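Glutathione S-transferase (Legionella pneumophila subsp. pneumophila str. Philadelphia 1, PDB 3NIV) probably catalyses the glutathione-dependent isomerisation of maleylacetoacetate as a zeta-class member of the glutathione S-transferase superfamily. Local coordinates at residues A144-L149 with Y188-E193; W133-L138 with F181-A186. One frame throughout, in Å; residues are numbered along the deposited sequence.

Interaction 1 of 2, residues A144-L149 with Y188-E193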
loop_
_atom_site.group_PDB
_atom_site.type_symbol
_atom_site.label_atom_id
_atom_site.label_comp_id
_atom_site.label_asym_id
_atom_site.label_seq_id
_atom_site.Cartn_x
_atom_site.Cartn_y
_atom_site.Cartn_z
ATOM N N ALA A 144 -2.820 7.967 13.846
ATOM C CA ALA A 144 -2.236 8.702 12.730
ATOM C C ALA A 144 -3.331 9.237 11.824
ATOM O O ALA A 144 -3.284 10.380 11.376
ATOM C CB ALA A 144 -1.267 7.826 11.953
ATOM N N PHE A 145 -4.333 8.411 11.569
ATOM C CA PHE A 145 -5.419 8.809 10.687
ATOM C C PHE A 145 -6.243 9.988 11.231
ATOM O O PHE A 145 -6.605 10.897 10.491
ATOM C CB PHE A 145 -6.319 7.608 10.428
ATOM C CG PHE A 145 -7.173 7.743 9.213
ATOM C CD1 PHE A 145 -8.344 8.483 9.250
ATOM C CD2 PHE A 145 -6.822 7.114 8.039
ATOM C CE1 PHE A 145 -9.141 8.601 8.125
ATOM C CE2 PHE A 145 -7.605 7.222 6.916
ATOM C CZ PHE A 145 -8.775 7.969 6.963
ATOM N N GLU A 146 -6.546 9.965 12.522
ATOM C CA GLU A 146 -7.397 10.989 13.111
ATOM C C GLU A 146 -6.609 12.283 13.197
ATOM O O GLU A 146 -7.157 13.384 13.080
ATOM C CB GLU A 146 -7.881 10.562 14.490
ATOM C CG GLU A 146 -8.780 11.589 15.178
ATOM C CD GLU A 146 -10.271 11.322 15.008
ATOM O OE1 GLU A 146 -10.652 10.428 14.223
ATOM O OE2 GLU A 146 -11.068 12.023 15.682
ATOM N N GLU A 147 -5.311 12.123 13.405
ATOM C CA GLU A 147 -4.350 13.207 13.329
ATOM C C GLU A 147 -4.517 14.054 12.072
ATOM O O GLU A 147 -4.861 15.233 12.139
ATOM C CB GLU A 147 -2.943 12.615 13.342
ATOM C CG GLU A 147 -2.150 12.950 14.568
ATOM C CD GLU A 147 -1.584 14.342 14.480
ATOM O OE1 GLU A 147 -1.716 15.102 15.460
ATOM O OE2 GLU A 147 -1.023 14.683 13.417
ATOM N N LYS A 148 -4.245 13.454 10.923
ATOM C CA LYS A 148 -4.263 14.203 9.677
ATOM C C LYS A 148 -5.695 14.644 9.396
ATOM O O LYS A 148 -5.943 15.667 8.762
ATOM C CB LYS A 148 -3.693 13.357 8.542
ATOM C CG LYS A 148 -2.256 12.900 8.804
ATOM C CD LYS A 148 -1.831 11.761 7.873
ATOM C CE LYS A 148 -0.991 12.244 6.697
ATOM N NZ LYS A 148 0.440 12.491 7.065
ATOM N N LEU A 149 -6.634 13.864 9.906
ATOM C CA LEU A 149 -8.047 14.166 9.773
ATOM C C LEU A 149 -8.306 15.552 10.361
ATOM O O LEU A 149 -9.028 16.378 9.780
ATOM C CB LEU A 149 -8.838 13.114 10.544
ATOM C CG LEU A 149 -10.118 12.546 9.953
ATOM C CD1 LEU A 149 -10.027 12.313 8.465
ATOM C CD2 LEU A 149 -10.446 11.256 10.682
ATOM N N TYR A 188 -11.419 8.377 18.801
ATOM C CA TYR A 188 -11.435 8.822 17.413
ATOM C C TYR A 188 -12.776 9.394 16.949
ATOM O O TYR A 188 -13.435 8.814 16.080
ATOM C CB TYR A 188 -11.021 7.658 16.519
ATOM C CG TYR A 188 -9.800 6.945 17.044
ATOM C CD1 TYR A 188 -8.566 7.571 17.045
ATOM C CD2 TYR A 188 -9.885 5.654 17.560
ATOM C CE1 TYR A 188 -7.447 6.937 17.531
ATOM C CE2 TYR A 188 -8.766 5.005 18.041
ATOM C CZ TYR A 188 -7.548 5.654 18.022
ATOM O OH TYR A 188 -6.424 5.038 18.511
ATOM N N PRO A 189 -13.169 10.552 17.508
ATOM C CA PRO A 189 -14.476 11.174 17.260
ATOM C C PRO A 189 -14.746 11.470 15.782
ATOM O O PRO A 189 -15.826 11.147 15.286
ATOM C CB PRO A 189 -14.393 12.492 18.036
ATOM C CG PRO A 189 -13.268 12.323 18.994
ATOM C CD PRO A 189 -12.320 11.370 18.392
ATOM N N ILE A 190 -13.784 12.083 15.093
ATOM C CA ILE A 190 -13.998 12.455 13.697
ATOM C C ILE A 190 -14.207 11.207 12.866
ATOM O O ILE A 190 -15.085 11.153 11.998
ATOM C CB ILE A 190 -12.824 13.244 13.106
ATOM C CG1 ILE A 190 -12.490 14.464 13.962
ATOM C CG2 ILE A 190 -13.140 13.661 11.677
ATOM C CD1 ILE A 190 -11.378 15.327 13.364
ATOM N N ILE A 191 -13.393 10.198 13.149
ATOM C CA ILE A 191 -13.513 8.915 12.475
ATOM C C ILE A 191 -14.857 8.260 12.771
ATOM O O ILE A 191 -15.546 7.780 11.865
ATOM C CB ILE A 191 -12.376 7.962 12.886
ATOM C CG1 ILE A 191 -11.137 8.240 12.019
ATOM C CG2 ILE A 191 -12.831 6.518 12.751
ATOM C CD1 ILE A 191 -9.823 7.679 12.576
ATOM N N ASN A 192 -15.219 8.241 14.046
ATOM C CA ASN A 192 -16.510 7.703 14.463
ATOM C C ASN A 192 -17.675 8.392 13.742
ATOM O O ASN A 192 -18.637 7.732 13.352
ATOM C CB ASN A 192 -16.662 7.761 15.992
ATOM C CG ASN A 192 -15.740 6.779 16.701
ATOM O OD1 ASN A 192 -15.295 5.801 16.097
ATOM N ND2 ASN A 192 -15.449 7.028 17.976
ATOM N N GLU A 193 -17.567 9.706 13.541
ATOM C CA GLU A 193 -18.586 10.461 12.812
ATOM C C GLU A 193 -18.639 10.082 11.345
ATOM O O GLU A 193 -19.728 9.865 10.801
ATOM C CB GLU A 193 -18.317 11.959 12.893
ATOM C CG GLU A 193 -18.384 12.548 14.271
ATOM C CD GLU A 193 -17.842 13.965 14.305
ATOM O OE1 GLU A 193 -17.279 14.417 13.278
ATOM O OE2 GLU A 193 -17.976 14.626 15.360
#
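Glu146 reaches the start of helix 189-198 by holding CG anti to its backbone N (chi1 180°) and then bending at chi2 (96°), which brings its carboxylate up to Tyr188, Pro189, Ile190 and Ile191. Each oxygen takes one main-chain N-H. Glu146 OE2 accepts from Ile190 N at 2.8 Å, and Glu146 OE1 from Ile191 N at 3.0 Å. Both oxygens use the syn lone pair, the one on the side of the other oxygen, so the carboxylate is gripped as a fork and its rotation is fixed, although both bonds are somewhat bent. Here is a worked example of an acid from another helix accepting the N-H groups of a first turn. Tyr188 holds the N-cap position, yet the amides of the first turn are met by an acid from helix 127-149 of the all-helical GST C-terminal domain, and the charge should be favourably placed at the positive end of the helix dipole. Proline at 189 brings no N-H to this turn; Pro189 CD lies 3.1 Å from Glu146 OE2. The two helical segments cross almost perpendicularly, at 89°. Beside the carboxylate, apolar branches close the crossing: CD2 of Leu149 presses on CG1 of Ile191 at 3.4 Å, a tight fit, while Leu149 CG lies 3.7 Å from CG2 of Ile190. The tip of Ile191, CD1, approaches CD1 of Phe145 obliquely at 3.7 Å. Tyr188 turns the edge of its ring to Glu146 CB, and its hydroxyl is hydrogen-bonded to Asp143 of helix 127-149.

Interaction 2 of 2, residues W133-L138 with F181-A186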
loop_
_atom_site.group_PDB
_atom_site.type_symbol
_atom_site.label_atom_id
_atom_site.label_comp_id
_atom_site.label_asym_id
_atom_site.label_seq_id
_atom_site.Cartn_x
_atom_site.Cartn_y
_atom_site.Cartn_z
ATOM N N TRP A 133 -1.850 -7.677 19.955
ATOM C CA TRP A 133 -1.207 -7.368 18.689
ATOM C C TRP A 133 -2.176 -6.595 17.805
ATOM O O TRP A 133 -1.896 -5.468 17.365
ATOM C CB TRP A 133 -0.791 -8.682 18.010
ATOM C CG TRP A 133 -0.307 -8.607 16.574
ATOM C CD1 TRP A 133 -1.070 -8.664 15.447
ATOM C CD2 TRP A 133 1.058 -8.532 16.128
ATOM N NE1 TRP A 133 -0.269 -8.607 14.324
ATOM C CE2 TRP A 133 1.040 -8.532 14.719
ATOM C CE3 TRP A 133 2.291 -8.467 16.786
ATOM C CZ2 TRP A 133 2.205 -8.459 13.955
ATOM C CZ3 TRP A 133 3.449 -8.392 16.027
ATOM C CH2 TRP A 133 3.396 -8.386 14.622
ATOM N N TYR A 134 -3.321 -7.215 17.560
ATOM C CA TYR A 134 -4.309 -6.690 16.636
ATOM C C TYR A 134 -4.750 -5.282 17.030
ATOM O O TYR A 134 -4.893 -4.397 16.180
ATOM C CB TYR A 134 -5.503 -7.629 16.588
ATOM C CG TYR A 134 -6.387 -7.421 15.396
ATOM C CD1 TYR A 134 -7.096 -6.240 15.233
ATOM C CD2 TYR A 134 -6.531 -8.409 14.442
ATOM C CE1 TYR A 134 -7.914 -6.045 14.140
ATOM C CE2 TYR A 134 -7.354 -8.227 13.350
ATOM C CZ TYR A 134 -8.039 -7.040 13.199
ATOM O OH TYR A 134 -8.847 -6.848 12.106
ATOM N N HIS A 135 -4.947 -5.083 18.327
ATOM C CA HIS A 135 -5.393 -3.801 18.856
ATOM C C HIS A 135 -4.272 -2.771 18.796
ATOM O O HIS A 135 -4.517 -1.560 18.680
ATOM C CB HIS A 135 -5.888 -3.975 20.299
ATOM C CG HIS A 135 -7.292 -4.493 20.402
ATOM N ND1 HIS A 135 -8.043 -4.394 21.555
ATOM C CD2 HIS A 135 -8.091 -5.089 19.484
ATOM C CE1 HIS A 135 -9.235 -4.923 21.351
ATOM N NE2 HIS A 135 -9.293 -5.352 20.105
ATOM N N HIS A 136 -3.038 -3.257 18.878
ATOM C CA HIS A 136 -1.877 -2.375 18.819
ATOM C C HIS A 136 -1.794 -1.603 17.503
ATOM O O HIS A 136 -1.537 -0.404 17.490
ATOM C CB HIS A 136 -0.583 -3.156 19.028
ATOM C CG HIS A 136 0.642 -2.334 18.805
ATOM N ND1 HIS A 136 0.884 -1.165 19.495
ATOM C CD2 HIS A 136 1.683 -2.491 17.953
ATOM C CE1 HIS A 136 2.024 -0.642 19.083
ATOM N NE2 HIS A 136 2.529 -1.427 18.151
ATOM N N TRP A 137 -2.015 -2.295 16.393
ATOM C CA TRP A 137 -1.892 -1.648 15.098
ATOM C C TRP A 137 -3.123 -0.812 14.828
ATOM O O TRP A 137 -3.059 0.172 14.085
ATOM C CB TRP A 137 -1.613 -2.660 13.978
ATOM C CG TRP A 137 -0.429 -3.513 14.291
ATOM C CD1 TRP A 137 -0.416 -4.857 14.456
ATOM C CD2 TRP A 137 0.912 -3.068 14.525
ATOM N NE1 TRP A 137 0.841 -5.286 14.760
ATOM C CE2 TRP A 137 1.681 -4.211 14.813
ATOM C CE3 TRP A 137 1.540 -1.815 14.506
ATOM C CZ2 TRP A 137 3.043 -4.148 15.079
ATOM C CZ3 TRP A 137 2.887 -1.748 14.777
ATOM C CH2 TRP A 137 3.627 -2.908 15.064
ATOM N N LEU A 138 -4.241 -1.181 15.447
ATOM C CA LEU A 138 -5.431 -0.342 15.332
ATOM C C LEU A 138 -5.169 1.026 15.966
ATOM O O LEU A 138 -5.410 2.060 15.340
ATOM C CB LEU A 138 -6.674 -1.022 15.902
ATOM C CG LEU A 138 -7.372 -1.932 14.884
ATOM C CD1 LEU A 138 -7.873 -1.171 13.680
ATOM C CD2 LEU A 138 -6.425 -2.973 14.400
ATOM N N PHE A 181 -13.194 -6.862 16.249
ATOM C CA PHE A 181 -12.206 -7.316 17.217
ATOM C C PHE A 181 -12.350 -6.510 18.482
ATOM O O PHE A 181 -11.446 -6.462 19.325
ATOM C CB PHE A 181 -10.798 -7.213 16.641
ATOM C CG PHE A 181 -10.479 -8.311 15.679
ATOM C CD1 PHE A 181 -10.980 -8.282 14.384
ATOM C CD2 PHE A 181 -9.715 -9.398 16.078
ATOM C CE1 PHE A 181 -10.707 -9.315 13.485
ATOM C CE2 PHE A 181 -9.435 -10.438 15.192
ATOM C CZ PHE A 181 -9.935 -10.396 13.889
ATOM N N HIS A 182 -13.526 -5.894 18.590
ATOM C CA HIS A 182 -13.942 -5.075 19.728
ATOM C C HIS A 182 -12.873 -4.138 20.287
ATOM O O HIS A 182 -12.627 -4.084 21.487
ATOM C CB HIS A 182 -14.608 -5.916 20.825
ATOM C CG HIS A 182 -13.954 -7.237 21.059
ATOM N ND1 HIS A 182 -12.976 -7.423 22.012
ATOM C CD2 HIS A 182 -14.137 -8.440 20.464
ATOM C CE1 HIS A 182 -12.583 -8.685 21.993
ATOM N NE2 HIS A 182 -13.272 -9.324 21.064
ATOM N N PHE A 183 -12.254 -3.393 19.387
ATOM C CA PHE A 183 -11.375 -2.314 19.769
ATOM C C PHE A 183 -12.270 -1.119 20.072
ATOM O O PHE A 183 -13.265 -0.899 19.390
ATOM C CB PHE A 183 -10.427 -2.020 18.604
ATOM C CG PHE A 183 -9.526 -0.841 18.822
ATOM C CD1 PHE A 183 -8.383 -0.954 19.606
ATOM C CD2 PHE A 183 -9.799 0.374 18.211
ATOM C CE1 PHE A 183 -7.531 0.133 19.783
ATOM C CE2 PHE A 183 -8.953 1.464 18.389
ATOM C CZ PHE A 183 -7.820 1.343 19.179
ATOM N N ASP A 184 -11.928 -0.347 21.095
ATOM C CA ASP A 184 -12.775 0.766 21.500
ATOM C C ASP A 184 -12.409 2.038 20.767
ATOM O O ASP A 184 -11.299 2.528 20.901
ATOM C CB ASP A 184 -12.682 1.005 23.008
ATOM C CG ASP A 184 -13.559 2.160 23.469
ATOM O OD1 ASP A 184 -14.673 2.318 22.921
ATOM O OD2 ASP A 184 -13.136 2.915 24.372
HETATM N N MSE A 185 -13.369 2.586 20.032
HETATM C CA MSE A 185 -13.139 3.735 19.154
HETATM C C MSE A 185 -13.244 5.103 19.827
HETATM O O MSE A 185 -13.092 6.130 19.167
HETATM C CB MSE A 185 -14.102 3.689 17.963
HETATM C CG MSE A 185 -13.836 2.543 17.002
HETATM SE SE MSE A 185 -12.027 2.574 16.213
HETATM C CE MSE A 185 -12.244 4.103 15.012
ATOM N N ALA A 186 -13.503 5.123 21.129
ATOM C CA ALA A 186 -13.735 6.383 21.848
ATOM C C ALA A 186 -12.758 7.512 21.483
ATOM O O ALA A 186 -13.134 8.682 21.420
ATOM C CB ALA A 186 -13.717 6.136 23.349
#
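A Schellman motif ends helix 166-180, and the loop that leaves it lies against helix 127-149 through Tyr134, His135 and Leu138. The carbonyl of Phe181, at this helix end, receives the NE2 hydrogen of His135. The 2.5 Å between His135 NE2 and Phe181 O is too short to be trusted as a length, but the direction is nearly straight, at 167°; the oxygen lies in the plane of the imidazole, whereas the nitrogen is tilted well away from the plane of the carbonyl. His182, with its positive phi, is the C-prime residue of the motif, and the turn there carries the chain from Phe181, on Tyr134, to Phe183, on His135 and Leu138, all within the GST C-terminal domain. Phe181 lays its ring flat over Tyr134 as a face-to-face stack, centroids 3.7 Å apart and planes at 14°. Phe183 carries CG anti to the backbone N (chi1 175°), and this turns its ring in between His135 and Leu138. Its edge points at the face of the imidazole in a T-shaped pair with centroids 5.3 Å apart, and Phe183 CB sits over that same His135 ring, 4.0 Å from the centroid, as a CH-pi contact. Against the face of Phe183 itself comes Leu138 CB, 3.9 Å from the centroid and almost on the ring normal. Farther along the loop, Met185, a selenomethionine, packs on His179 and Phe142.

Helix 127-149 serves both interactions, its C-terminal end in interaction 1 and a portion in its N-terminal half in interaction 2, and each is partly buried, mixing interior residues with others nearer the surface. What differs is the end of the partner helix. In interaction 1 an acid accepts from amides at the beginning of helix 189-198, beside a mainly aliphatic cluster with one phenylalanine; in interaction 2 an imidazole donates to a carbonyl where helix 166-180 finishes, among stacked aromatic rings. The contacts meet where Tyr188 packs on Phe183 and Ile191 on Met185, with a probable hydrogen bond from Asn192 ND2 to Met185 O.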